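PDB 6FBM: gram-negative insecticidal protein from Chromobacterium piscinae, which probably kills insect cells by forming membrane pores, combining a membrane-attack-complex/perforin (MACPF) domain with a C-terminal beta-tripod domain. Local coordinates for residues Phe69-Lys74 with Thr124-Val129; Gly179-Ser184 with Leu236-Gly241; Arg454-Lys459 with Val467-Pro472. All coordinates share one frame; numbering follows the deposited sequence.

Contacts 1 and 2 are successive pairings within one antiparallel sheet of the MACPF domain, with centres about 10 Å apart. The strands holding Thr124-Val129 and Gly179-Ser184 are neighbours, so the order across this part of the sheet is 64-78, 120-134, 179-187, 232-239. Two backbone pairs bring the contacts together: His128 N lies 2.7 Å from Gly179 O, and Thr124 O lies 2.7 Å from Tyr183 N. Contact 3 belongs to the C-terminal domain, on the opposite side of the chain's centre. Its centre is about 61 Å from that of contact 1 and about 60 Å from that of contact 2, and it touches neither.

Contact 1: Phe69-Lys74 with Thr124-Val129; sequences FHSDFK and TREAHV
His70, Asp72 and Lys74 pair with Val129, Ala127 and Arg125 through six backbone hydrogen bonds, making a regular antiparallel ladder whose strand axes run at 163°. On the face carrying these residues, the His70 ring lies alongside Val129 and points the same way, its CE1 3.9 Å from Val129 CB. Its CG sits between the backbone N and carbonyl carbon (chi1 82°), a setting that also lets NE2 make a weak bond to Asp72 OD1. Farther along, Lys74 crosses Arg125 obliquely, its CB over one face of the guanidinium and its CD 3.7 Å from Arg125 NH2. The two like charges are drawn to separate acids, Lys74 NZ to Asp274 and Arg125 NH1 to Asp76, which probably offsets their repulsion.

The pairing belongs to the bent antiparallel sheet of the MACPF fold, where it probably corresponds to the first two of the four central strands; the chain between them is rich in helix, as in the first of the two helical clusters that relatives unfold into membrane hairpins.

On the other face, Ser71 OG stands over the His128 ring, 3.7 Å from ND1. The ring is held in turn by His128 NE2, which donates to Glu126 OE2 at 2.9 Å, approaching from above the carboxylate plane; Tyr206 OH is a second partner of that oxygen. Phe73, with CG anti to its backbone N (chi1 -174°), brings CZ to 3.5 Å from the methyl CG2 of Thr124.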
loop_
_atom_site.group_PDB
_atom_site.type_symbol
_atom_site.label_atom_id
_atom_site.label_comp_id
_atom_site.label_asym_id
_atom_site.label_seq_id
_atom_site.Cartn_x
_atom_site.Cartn_y
_atom_site.Cartn_z
ATOM N N PHE A 69 -23.176 -16.293 -10.707
ATOM C CA PHE A 69 -22.436 -16.561 -9.492
ATOM C C PHE A 69 -22.994 -17.831 -8.847
ATOM O O PHE A 69 -24.009 -17.779 -8.167
ATOM C CB PHE A 69 -22.538 -15.351 -8.553
ATOM C CG PHE A 69 -21.675 -15.469 -7.326
ATOM C CD1 PHE A 69 -22.014 -16.364 -6.303
ATOM C CD2 PHE A 69 -20.490 -14.726 -7.189
ATOM C CE1 PHE A 69 -21.203 -16.522 -5.182
ATOM C CE2 PHE A 69 -19.662 -14.921 -6.092
ATOM C CZ PHE A 69 -20.027 -15.799 -5.078
ATOM N N HIS A 70 -22.340 -18.960 -9.094
ATOM C CA HIS A 70 -22.777 -20.242 -8.522
ATOM C C HIS A 70 -21.674 -21.305 -8.533
ATOM O O HIS A 70 -20.633 -21.129 -9.172
ATOM C CB HIS A 70 -24.052 -20.760 -9.221
ATOM C CG HIS A 70 -23.772 -21.460 -10.500
ATOM N ND1 HIS A 70 -23.084 -20.866 -11.537
ATOM C CD2 HIS A 70 -23.926 -22.761 -10.847
ATOM C CE1 HIS A 70 -22.916 -21.745 -12.514
ATOM N NE2 HIS A 70 -23.427 -22.902 -12.127
ATOM N N SER A 71 -21.953 -22.406 -7.828
ATOM C CA SER A 71 -21.052 -23.562 -7.662
ATOM C C SER A 71 -21.546 -24.778 -8.452
ATOM O O SER A 71 -22.662 -25.230 -8.244
ATOM C CB SER A 71 -20.940 -23.935 -6.188
ATOM O OG SER A 71 -20.101 -23.015 -5.532
ATOM N N ASP A 72 -20.703 -25.287 -9.353
ATOM C CA ASP A 72 -20.947 -26.568 -10.037
ATOM C C ASP A 72 -20.115 -27.591 -9.297
ATOM O O ASP A 72 -18.911 -27.416 -9.081
ATOM C CB ASP A 72 -20.571 -26.531 -11.534
ATOM C CG ASP A 72 -21.622 -25.782 -12.398
ATOM O OD1 ASP A 72 -22.824 -25.941 -12.073
ATOM O OD2 ASP A 72 -21.258 -25.043 -13.385
ATOM N N PHE A 73 -20.762 -28.676 -8.899
ATOM C CA PHE A 73 -20.101 -29.780 -8.236
ATOM C C PHE A 73 -20.064 -30.965 -9.195
ATOM O O PHE A 73 -21.070 -31.330 -9.764
ATOM C CB PHE A 73 -20.873 -30.125 -6.983
ATOM C CG PHE A 73 -20.213 -31.158 -6.153
ATOM C CD1 PHE A 73 -19.223 -30.802 -5.246
ATOM C CD2 PHE A 73 -20.582 -32.508 -6.278
ATOM C CE1 PHE A 73 -18.601 -31.771 -4.476
ATOM C CE2 PHE A 73 -19.964 -33.488 -5.513
ATOM C CZ PHE A 73 -18.970 -33.120 -4.619
ATOM N N LYS A 74 -18.898 -31.558 -9.383
ATOM C CA LYS A 74 -18.732 -32.655 -10.348
ATOM C C LYS A 74 -17.832 -33.713 -9.761
ATOM O O LYS A 74 -16.851 -33.383 -9.111
ATOM C CB LYS A 74 -18.081 -32.167 -11.626
ATOM C CG LYS A 74 -19.059 -31.632 -12.662
ATOM C CD LYS A 74 -18.379 -31.074 -13.908
ATOM C CE LYS A 74 -18.076 -29.563 -13.945
ATOM N NZ LYS A 74 -18.665 -28.786 -15.076
ATOM N N THR A 124 -13.067 -34.922 -7.295
ATOM C CA THR A 124 -14.217 -34.214 -6.793
ATOM C C THR A 124 -13.911 -32.731 -6.976
ATOM O O THR A 124 -13.038 -32.199 -6.291
ATOM C CB THR A 124 -14.458 -34.587 -5.339
ATOM O OG1 THR A 124 -14.846 -35.963 -5.272
ATOM C CG2 THR A 124 -15.554 -33.743 -4.745
ATOM N N ARG A 125 -14.640 -32.090 -7.903
ATOM C CA ARG A 125 -14.366 -30.716 -8.323
ATOM C C ARG A 125 -15.515 -29.800 -7.964
ATOM O O ARG A 125 -16.683 -30.086 -8.239
ATOM C CB ARG A 125 -14.109 -30.615 -9.825
ATOM C CG ARG A 125 -13.098 -31.621 -10.353
ATOM C CD ARG A 125 -12.573 -31.277 -11.753
ATOM N NE ARG A 125 -13.610 -31.406 -12.774
ATOM C CZ ARG A 125 -14.038 -32.574 -13.260
ATOM N NH1 ARG A 125 -13.521 -33.759 -12.849
ATOM N NH2 ARG A 125 -15.012 -32.562 -14.167
ATOM N N GLU A 126 -15.169 -28.699 -7.312
ATOM C CA GLU A 126 -16.135 -27.685 -7.004
ATOM C C GLU A 126 -15.702 -26.452 -7.743
ATOM O O GLU A 126 -14.678 -25.846 -7.417
ATOM C CB GLU A 126 -16.214 -27.435 -5.516
ATOM C CG GLU A 126 -17.332 -26.486 -5.171
ATOM C CD GLU A 126 -17.481 -26.277 -3.707
ATOM O OE1 GLU A 126 -18.607 -26.512 -3.249
ATOM O OE2 GLU A 126 -16.512 -25.877 -3.032
ATOM N N ALA A 127 -16.494 -26.085 -8.733
ATOM C CA ALA A 127 -16.177 -24.975 -9.615
ATOM C C ALA A 127 -16.998 -23.766 -9.158
ATOM O O ALA A 127 -18.237 -23.827 -9.110
ATOM C CB ALA A 127 -16.491 -25.337 -11.056
ATOM N N HIS A 128 -16.302 -22.685 -8.784
ATOM C CA HIS A 128 -16.952 -21.468 -8.339
ATOM C C HIS A 128 -16.980 -20.520 -9.531
ATOM O O HIS A 128 -16.052 -19.761 -9.742
ATOM C CB HIS A 128 -16.207 -20.895 -7.152
ATOM C CG HIS A 128 -16.309 -21.745 -5.917
ATOM N ND1 HIS A 128 -16.944 -21.308 -4.766
ATOM C CD2 HIS A 128 -15.914 -23.014 -5.670
ATOM C CE1 HIS A 128 -16.909 -22.271 -3.860
ATOM N NE2 HIS A 128 -16.287 -23.313 -4.382
ATOM N N VAL A 129 -18.050 -20.593 -10.310
ATOM C CA VAL A 129 -18.157 -19.810 -11.530
ATOM C C VAL A 129 -18.598 -18.408 -11.180
ATOM O O VAL A 129 -19.539 -18.235 -10.419
ATOM C CB VAL A 129 -19.208 -20.396 -12.504
ATOM C CG1 VAL A 129 -19.296 -19.561 -13.790
ATOM C CG2 VAL A 129 -18.902 -21.870 -12.819
#

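Contact 2: Gly179-Ser184 with Leu236-Gly241; sequences GRLDYS and LTATGG
Arg180 and Asp182 face Thr239 and Thr237 in two hydrogen-bonded antiparallel pairs, each closed by a reciprocal couple of N-H to O=C bonds. Between and beyond them, CA-H...O contacts fill the non-hydrogen-bonded positions; the one from Gly179 CA to Thr239 O, at 3.2 Å, carries the pairing to the point where the second strand gives way to Gly240 and Gly241.

The polar interactions gather on the face of Arg180 and Asp182. The guanidinium grips the carboxylate side-on, NE reaching OD1 at 2.9 Å and NH2 reaching OD2 of Asp182 at 2.7 Å, both on the syn side and nearly straight. This bidentate salt bridge restrains the rotation of both groups and leaves a guanidinium face for Thr239, whose OG1 lies 3.1 Å above its plane. One water bridges the strands; it lies 2.7 Å from Thr239 OG1 and donates weak bonds to Asp182 OD2 and Thr237 O. Arg180 NH1 is taken up by Met273 O.

Apolar packing occupies the other face. Leu181 CD2 meets Ala238 CB at 3.6 Å, while Leu236, its CG anti to the backbone N (chi1 -173°), leans CD1 toward Leu181 CB and the edge of the Tyr183 ring. Helices 246-250 and 255-269 pack against these side chains.

Gly179 closes a sequence that resembles the MACPF signature ending in Gly-Gly, and the two strands probably correspond to the third and fourth central strands of the MACPF sheet, whose connecting segment contains helices 198-209 and 220-230.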
loop_
_atom_site.group_PDB
_atom_site.type_symbol
_atom_site.label_atom_id
_atom_site.label_comp_id
_atom_site.label_asym_id
_atom_site.label_seq_id
_atom_site.Cartn_x
_atom_site.Cartn_y
_atom_site.Cartn_z
ATOM N N GLY A 179 -12.902 -19.695 -9.739
ATOM C CA GLY A 179 -11.918 -20.637 -9.199
ATOM C C GLY A 179 -12.488 -21.996 -9.020
ATOM O O GLY A 179 -13.675 -22.152 -8.773
ATOM N N ARG A 180 -11.635 -22.994 -9.141
ATOM C CA ARG A 180 -12.038 -24.399 -9.039
ATOM C C ARG A 180 -11.153 -25.079 -8.023
ATOM O O ARG A 180 -9.940 -24.832 -8.020
ATOM C CB ARG A 180 -11.799 -25.085 -10.369
ATOM C CG ARG A 180 -12.389 -26.471 -10.480
ATOM C CD ARG A 180 -12.236 -27.038 -11.889
ATOM N NE ARG A 180 -10.969 -27.741 -12.026
ATOM C CZ ARG A 180 -9.991 -27.496 -12.895
ATOM N NH1 ARG A 180 -10.034 -26.521 -13.787
ATOM N NH2 ARG A 180 -8.921 -28.275 -12.872
ATOM N N LEU A 181 -11.723 -25.964 -7.206
ATOM C CA LEU A 181 -10.912 -26.867 -6.401
ATOM C C LEU A 181 -11.125 -28.285 -6.878
ATOM O O LEU A 181 -12.255 -28.684 -7.130
ATOM C CB LEU A 181 -11.284 -26.755 -4.935
ATOM C CG LEU A 181 -10.976 -25.410 -4.280
ATOM C CD1 LEU A 181 -11.336 -25.493 -2.812
ATOM C CD2 LEU A 181 -9.520 -24.994 -4.447
ATOM N N ASP A 182 -10.017 -29.020 -7.005
ATOM C CA ASP A 182 -9.989 -30.425 -7.382
ATOM C C ASP A 182 -9.500 -31.214 -6.199
ATOM O O ASP A 182 -8.330 -31.131 -5.832
ATOM C CB ASP A 182 -9.010 -30.648 -8.504
ATOM C CG ASP A 182 -9.509 -30.105 -9.818
ATOM O OD1 ASP A 182 -10.652 -29.672 -9.868
ATOM O OD2 ASP A 182 -8.751 -30.078 -10.805
ATOM N N TYR A 183 -10.402 -31.966 -5.572
ATOM C CA TYR A 183 -10.069 -32.832 -4.461
ATOM C C TYR A 183 -9.954 -34.188 -5.080
ATOM O O TYR A 183 -10.961 -34.841 -5.365
ATOM C CB TYR A 183 -11.200 -32.755 -3.446
ATOM C CG TYR A 183 -11.012 -33.516 -2.149
ATOM C CD1 TYR A 183 -10.124 -33.080 -1.185
ATOM C CD2 TYR A 183 -11.807 -34.602 -1.860
ATOM C CE1 TYR A 183 -9.995 -33.767 0.001
ATOM C CE2 TYR A 183 -11.691 -35.271 -0.660
ATOM C CZ TYR A 183 -10.790 -34.850 0.268
ATOM O OH TYR A 183 -10.686 -35.523 1.450
ATOM N N SER A 184 -8.725 -34.606 -5.337
ATOM C CA SER A 184 -8.495 -35.863 -6.064
ATOM C C SER A 184 -7.962 -36.950 -5.137
ATOM O O SER A 184 -7.054 -36.701 -4.324
ATOM C CB SER A 184 -7.557 -35.637 -7.254
ATOM O OG SER A 184 -6.252 -35.348 -6.819
ATOM N N LEU A 236 -5.280 -31.615 -3.208
ATOM C CA LEU A 236 -6.158 -30.488 -3.471
ATOM C C LEU A 236 -5.435 -29.524 -4.425
ATOM O O LEU A 236 -4.402 -28.980 -4.068
ATOM C CB LEU A 236 -6.504 -29.781 -2.169
ATOM C CG LEU A 236 -7.554 -28.684 -2.285
ATOM C CD1 LEU A 236 -8.872 -29.219 -2.801
ATOM C CD2 LEU A 236 -7.756 -28.069 -0.911
ATOM N N THR A 237 -5.970 -29.347 -5.635
ATOM C CA THR A 237 -5.405 -28.438 -6.620
ATOM C C THR A 237 -6.411 -27.330 -6.944
ATOM O O THR A 237 -7.597 -27.593 -7.184
ATOM C CB THR A 237 -5.035 -29.190 -7.900
ATOM O OG1 THR A 237 -4.143 -30.243 -7.564
ATOM C CG2 THR A 237 -4.287 -28.301 -8.875
ATOM N N ALA A 238 -5.922 -26.094 -6.952
ATOM C CA ALA A 238 -6.761 -24.934 -7.190
ATOM C C ALA A 238 -6.452 -24.397 -8.582
ATOM O O ALA A 238 -5.296 -24.214 -8.924
ATOM C CB ALA A 238 -6.502 -23.877 -6.136
ATOM N N THR A 239 -7.477 -24.156 -9.370
ATOM C CA THR A 239 -7.307 -23.427 -10.621
ATOM C C THR A 239 -8.053 -22.132 -10.435
ATOM O O THR A 239 -9.269 -22.144 -10.301
ATOM C CB THR A 239 -7.874 -24.196 -11.819
ATOM O OG1 THR A 239 -7.269 -25.472 -11.856
ATOM C CG2 THR A 239 -7.550 -23.501 -13.089
ATOM N N GLY A 240 -7.305 -21.032 -10.405
ATOM C CA GLY A 240 -7.849 -19.715 -10.142
ATOM C C GLY A 240 -7.953 -19.548 -8.643
ATOM O O GLY A 240 -7.791 -20.491 -7.897
ATOM N N GLY A 241 -8.235 -18.340 -8.204
ATOM C CA GLY A 241 -8.274 -18.049 -6.774
ATOM C C GLY A 241 -6.912 -17.694 -6.229
ATOM O O GLY A 241 -5.889 -17.785 -6.920
HETATM O O HOH W 1 -7.779 -27.439 -10.068
#

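Contact 3: Arg454-Lys459 with Val467-Pro472; sequences RVWWDK and VSLWQP
Val455 and Trp456 both bond to Leu469: Val455 N donates to Leu469 O at 2.8 Å, and Leu469 N donates to Trp456 O at 2.8 Å. Two residues thus stand opposite one, and with the helix-like backbone angles of Val455 (phi -88°, psi -43°) this is a classic beta bulge. The extra residue turns Val455 O to another partner, Arg361 NE.

Nearer the loop, Asp458 N donates to Val467 O at 3.2 Å. Asp458 CG sits between its backbone N and carbonyl carbon (chi1 78°), which brings OD1 round to accept the return bond from Val467 N (3.1 Å), met from above the carboxylate plane. That oxygen also accepts from Tyr489 OH, so two donors grip one buried atom and probably stabilise its negative charge.

The bulge lies in a beta hairpin whose second strand, 468-473, is central in a three-stranded antiparallel sheet of the C-terminal domain, probably part of the beta-tripod. Strand 484-486 flanks it on the other side.

Ser468 OG is spent on Asn488 O, and sits at the edge of the Trp457 ring, 3.5 Å from CE3. Arg454, its charge met by Glu339, lays its aliphatic part over the Trp470 face: CB stands 3.6 Å from the centroid of the six-membered ring, a CH-pi contact. The guanidinium continues over one face of the Trp457 ring, with Lys459 CD over the opposite one. On the other side of the hairpin, the Trp456 indole lies beside Leu469, its CZ3 3.7 Å from Val467 CG1 and its NE1 weakly bonded to Glu339 O.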
loop_
_atom_site.group_PDB
_atom_site.type_symbol
_atom_site.label_atom_id
_atom_site.label_comp_id
_atom_site.label_asym_id
_atom_site.label_seq_id
_atom_site.Cartn_x
_atom_site.Cartn_y
_atom_site.Cartn_z
ATOM N N ARG A 454 -9.612 -86.221 -5.508
ATOM C CA ARG A 454 -10.084 -86.378 -4.131
ATOM C C ARG A 454 -8.925 -86.719 -3.206
ATOM O O ARG A 454 -8.095 -87.571 -3.526
ATOM C CB ARG A 454 -11.128 -87.483 -4.050
ATOM C CG ARG A 454 -11.834 -87.615 -2.701
ATOM C CD ARG A 454 -12.853 -88.727 -2.748
ATOM N NE ARG A 454 -12.192 -90.024 -2.885
ATOM C CZ ARG A 454 -11.599 -90.693 -1.903
ATOM N NH1 ARG A 454 -11.585 -90.206 -0.666
ATOM N NH2 ARG A 454 -11.027 -91.865 -2.158
ATOM N N VAL A 455 -8.859 -86.034 -2.076
ATOM C CA VAL A 455 -7.827 -86.289 -1.090
ATOM C C VAL A 455 -8.262 -87.374 -0.134
ATOM O O VAL A 455 -7.466 -88.252 0.203
ATOM C CB VAL A 455 -7.503 -85.021 -0.285
ATOM C CG1 VAL A 455 -6.430 -85.304 0.780
ATOM C CG2 VAL A 455 -7.057 -83.900 -1.230
ATOM N N TRP A 456 -9.527 -87.306 0.308
ATOM C CA TRP A 456 -10.016 -88.085 1.455
ATOM C C TRP A 456 -11.534 -87.916 1.618
ATOM O O TRP A 456 -12.116 -86.966 1.103
ATOM C CB TRP A 456 -9.313 -87.595 2.705
ATOM C CG TRP A 456 -9.646 -88.262 4.002
ATOM C CD1 TRP A 456 -9.045 -89.349 4.521
ATOM C CD2 TRP A 456 -10.608 -87.835 4.977
ATOM N NE1 TRP A 456 -9.564 -89.645 5.750
ATOM C CE2 TRP A 456 -10.529 -88.727 6.056
ATOM C CE3 TRP A 456 -11.518 -86.780 5.039
ATOM C CZ2 TRP A 456 -11.331 -88.612 7.192
ATOM C CZ3 TRP A 456 -12.317 -86.664 6.186
ATOM C CH2 TRP A 456 -12.213 -87.575 7.235
ATOM N N TRP A 457 -12.158 -88.891 2.267
ATOM C CA TRP A 457 -13.530 -88.804 2.765
ATOM C C TRP A 457 -13.603 -89.576 4.073
ATOM O O TRP A 457 -12.696 -90.346 4.398
ATOM C CB TRP A 457 -14.599 -89.337 1.784
ATOM C CG TRP A 457 -14.262 -90.602 1.023
ATOM C CD1 TRP A 457 -13.477 -91.647 1.440
ATOM C CD2 TRP A 457 -14.735 -90.963 -0.285
ATOM N NE1 TRP A 457 -13.400 -92.608 0.466
ATOM C CE2 TRP A 457 -14.162 -92.222 -0.605
ATOM C CE3 TRP A 457 -15.583 -90.346 -1.222
ATOM C CZ2 TRP A 457 -14.413 -92.873 -1.821
ATOM C CZ3 TRP A 457 -15.817 -90.983 -2.424
ATOM C CH2 TRP A 457 -15.228 -92.235 -2.721
ATOM N N ASP A 458 -14.682 -89.372 4.816
ATOM C CA ASP A 458 -14.784 -89.910 6.164
ATOM C C ASP A 458 -15.389 -91.295 6.239
ATOM O O ASP A 458 -15.554 -91.818 7.331
ATOM C CB ASP A 458 -15.587 -88.944 7.059
ATOM C CG ASP A 458 -17.093 -89.036 6.841
ATOM O OD1 ASP A 458 -17.524 -88.898 5.687
ATOM O OD2 ASP A 458 -17.830 -89.216 7.811
ATOM N N LYS A 459 -15.741 -91.908 5.102
ATOM C CA LYS A 459 -16.501 -93.161 5.155
ATOM C C LYS A 459 -15.721 -94.259 5.895
ATOM O O LYS A 459 -14.509 -94.398 5.731
ATOM C CB LYS A 459 -17.046 -93.573 3.799
ATOM C CG LYS A 459 -16.046 -94.069 2.790
ATOM C CD LYS A 459 -16.365 -93.529 1.373
ATOM C CE LYS A 459 -17.714 -93.878 0.806
ATOM N NZ LYS A 459 -17.672 -93.848 -0.713
ATOM N N VAL A 467 -18.352 -86.112 4.531
ATOM C CA VAL A 467 -17.476 -85.140 3.869
ATOM C C VAL A 467 -16.480 -85.820 2.968
ATOM O O VAL A 467 -16.027 -86.918 3.261
ATOM C CB VAL A 467 -16.728 -84.254 4.895
ATOM C CG1 VAL A 467 -15.636 -85.030 5.630
ATOM C CG2 VAL A 467 -16.175 -83.000 4.235
ATOM N N SER A 468 -16.163 -85.141 1.871
ATOM C CA SER A 468 -15.079 -85.508 0.973
ATOM C C SER A 468 -14.262 -84.248 0.657
ATOM O O SER A 468 -14.832 -83.199 0.362
ATOM C CB SER A 468 -15.627 -86.105 -0.327
ATOM O OG SER A 468 -16.541 -87.158 -0.073
ATOM N N LEU A 469 -12.940 -84.373 0.700
ATOM C CA LEU A 469 -12.031 -83.273 0.417
ATOM C C LEU A 469 -11.551 -83.370 -1.027
ATOM O O LEU A 469 -10.952 -84.361 -1.428
ATOM C CB LEU A 469 -10.844 -83.303 1.380
ATOM C CG LEU A 469 -11.188 -83.451 2.849
ATOM C CD1 LEU A 469 -9.906 -83.377 3.653
ATOM C CD2 LEU A 469 -12.189 -82.404 3.330
ATOM N N TRP A 470 -11.809 -82.315 -1.784
ATOM C CA TRP A 470 -11.533 -82.248 -3.204
ATOM C C TRP A 470 -10.639 -81.051 -3.506
ATOM O O TRP A 470 -10.693 -80.038 -2.809
ATOM C CB TRP A 470 -12.858 -82.098 -3.963
ATOM C CG TRP A 470 -13.716 -83.331 -3.952
ATOM C CD1 TRP A 470 -14.735 -83.627 -3.078
ATOM C CD2 TRP A 470 -13.630 -84.441 -4.848
ATOM N NE1 TRP A 470 -15.281 -84.847 -3.385
ATOM C CE2 TRP A 470 -14.619 -85.368 -4.467
ATOM C CE3 TRP A 470 -12.806 -84.747 -5.935
ATOM C CZ2 TRP A 470 -14.803 -86.589 -5.137
ATOM C CZ3 TRP A 470 -13.007 -85.956 -6.625
ATOM C CH2 TRP A 470 -13.999 -86.859 -6.215
ATOM N N GLN A 471 -9.872 -81.157 -4.586
ATOM C CA GLN A 471 -8.993 -80.086 -5.046
ATOM C C GLN A 471 -9.781 -79.184 -5.991
ATOM O O GLN A 471 -10.237 -79.643 -7.052
ATOM C CB GLN A 471 -7.804 -80.686 -5.803
ATOM C CG GLN A 471 -6.726 -79.699 -6.229
ATOM C CD GLN A 471 -5.967 -80.082 -7.510
ATOM O OE1 GLN A 471 -6.326 -81.013 -8.232
ATOM N NE2 GLN A 471 -4.963 -79.316 -7.824
ATOM N N PRO A 472 -9.940 -77.894 -5.632
ATOM C CA PRO A 472 -10.655 -77.015 -6.536
ATOM C C PRO A 472 -9.773 -76.545 -7.716
ATOM O O PRO A 472 -8.527 -76.619 -7.674
ATOM C CB PRO A 472 -11.051 -75.867 -5.627
ATOM C CG PRO A 472 -9.887 -75.751 -4.699
ATOM C CD PRO A 472 -9.442 -77.162 -4.453
#